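Side-chain contact in probable branched-chain-amino-acid aminotransferase (Thermotoga maritima MSB8, PDB 3CSW), which probably transfers amino groups between leucine, isoleucine or valine and 2-oxoglutarate, using pyridoxal 5'-phosphate as cofactor, in branched-chain amino acid biosynthesis: residues Leu29-Ser32 / Leu33-Ser37. Residues are numbered along the deposited sequence; the frame is centred on the assembly and turned at random.
Sequences LDFS and LFEKS
Leu-29 turns its CG between its own backbone N and carbonyl carbon (chi1 64°), whereas in Leu-33 CG lies opposite the backbone N (chi1 -176°), and the two side chains meet at roughly a right angle. Methyl CD1 of Leu-29 abuts CD2 of Leu-33 at 3.3 Å, tighter than usual for two carbons, and also brushes CB of Phe-34. On another side of the first turn the Phe-31 ring approaches both Phe-34 and Glu-35 obliquely. Its CE1 comes to the edge of the Phe-34 ring, near that ring's plane, 4.2 Å from Phe-34 CD2, while its CE2 lies 3.7 Å from Glu-35 OE1, the ring and carboxylate planes being 50° apart.

The turn is started by Asp-30, the N-cap residue. Its OD1 accepts from Ser-32 N at 3.2 Å, the donor standing well above the carboxylate plane, and Ser-32 OG adds a weak bond to the same oxygen. Backbone bonds from Phe-34 N to Asp-30 O (3.1 Å), Glu-35 N to Phe-31 O (2.9 Å) and Lys-36 N to Ser-32 O then wind the helix, and a water donates to Ser-32 O and weakly to Glu-35 OE1. Further along, the hydroxyl of Ser-37 donates to Phe-34 O at 2.7 Å. The other carboxylate oxygen, Glu-35 OE2, forms a salt bridge with Lys-99 and a hydrogen bond with Tyr-101, both of the second subunit.

The contact thus marks the passage from strand 26-30 into helix 31-37, far from the cofactor. Leu-29 and Asp-30 join an antiparallel ladder with a strand of the second subunit, carrying the sheet across the interface, and Leu-33 rests on the loop residues Ser-106 and Glu-108, which lie between strands 96-102 and 109-115.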
# COMPACT_ATOMS: atom_id res chain seq x y z
N LEU A 29 -20.88 -30.22 22.21
CA LEU A 29 -20.54 -28.92 22.76
C LEU A 29 -21.76 -28.03 22.87
O LEU A 29 -22.77 -28.26 22.21
CB LEU A 29 -19.42 -28.27 21.94
CG LEU A 29 -19.63 -27.87 20.48
CD1 LEU A 29 -18.39 -27.14 20.01
CD2 LEU A 29 -19.92 -29.06 19.59
N ASP A 30 -21.68 -27.05 23.77
CA ASP A 30 -22.74 -26.06 23.92
C ASP A 30 -22.90 -25.34 22.58
O ASP A 30 -21.91 -24.98 21.95
CB ASP A 30 -22.35 -25.07 25.03
CG ASP A 30 -23.50 -24.16 25.44
OD1 ASP A 30 -24.45 -23.92 24.66
OD2 ASP A 30 -23.44 -23.65 26.58
N PHE A 31 -24.14 -25.16 22.14
CA PHE A 31 -24.41 -24.51 20.87
C PHE A 31 -23.85 -23.10 20.78
O PHE A 31 -23.36 -22.70 19.73
CB PHE A 31 -25.90 -24.45 20.55
CG PHE A 31 -26.17 -23.74 19.26
CD1 PHE A 31 -26.08 -24.43 18.06
CD2 PHE A 31 -26.39 -22.37 19.23
CE1 PHE A 31 -26.27 -23.77 16.85
CE2 PHE A 31 -26.59 -21.70 18.04
CZ PHE A 31 -26.53 -22.40 16.84
N SER A 32 -23.93 -22.35 21.87
CA SER A 32 -23.38 -21.00 21.90
C SER A 32 -21.87 -21.00 21.67
O SER A 32 -21.35 -20.10 21.04
CB SER A 32 -23.72 -20.30 23.22
OG SER A 32 -23.21 -21.04 24.31
N LEU A 33 -21.18 -22.02 22.18
CA LEU A 33 -19.75 -22.19 21.93
C LEU A 33 -19.49 -22.49 20.45
O LEU A 33 -18.56 -21.95 19.85
CB LEU A 33 -19.13 -23.27 22.83
CG LEU A 33 -17.61 -23.46 22.72
CD1 LEU A 33 -17.00 -23.84 24.05
CD2 LEU A 33 -17.23 -24.50 21.68
N PHE A 34 -20.31 -23.34 19.85
CA PHE A 34 -20.18 -23.64 18.43
C PHE A 34 -20.41 -22.40 17.56
O PHE A 34 -19.64 -22.15 16.63
CB PHE A 34 -21.14 -24.76 18.02
CG PHE A 34 -21.16 -25.04 16.53
CD1 PHE A 34 -20.05 -25.54 15.89
CD2 PHE A 34 -22.31 -24.82 15.78
CE1 PHE A 34 -20.07 -25.80 14.53
CE2 PHE A 34 -22.33 -25.08 14.43
CZ PHE A 34 -21.21 -25.58 13.80
N GLU A 35 -21.46 -21.64 17.84
CA GLU A 35 -21.75 -20.45 17.04
C GLU A 35 -20.59 -19.46 17.14
O GLU A 35 -20.13 -18.92 16.14
CB GLU A 35 -23.08 -19.82 17.43
CG GLU A 35 -23.54 -18.72 16.46
CD GLU A 35 -24.83 -18.03 16.86
OE1 GLU A 35 -25.29 -18.22 18.01
OE2 GLU A 35 -25.38 -17.29 16.01
N LYS A 36 -20.09 -19.27 18.35
CA LYS A 36 -18.98 -18.37 18.61
C LYS A 36 -17.64 -18.82 18.00
O LYS A 36 -16.83 -17.99 17.58
CB LYS A 36 -18.82 -18.20 20.13
CG LYS A 36 -17.74 -17.21 20.57
CD LYS A 36 -18.09 -15.79 20.17
CE LYS A 36 -16.96 -14.81 20.51
NZ LYS A 36 -17.32 -13.42 20.08
N SER A 37 -17.43 -20.13 17.93
CA SER A 37 -16.23 -20.72 17.37
C SER A 37 -16.11 -20.51 15.85
O SER A 37 -15.06 -20.72 15.29
CB SER A 37 -16.14 -22.22 17.71
OG SER A 37 -17.09 -23.00 16.97
O HOH W 1 -23.10 -17.51 20.56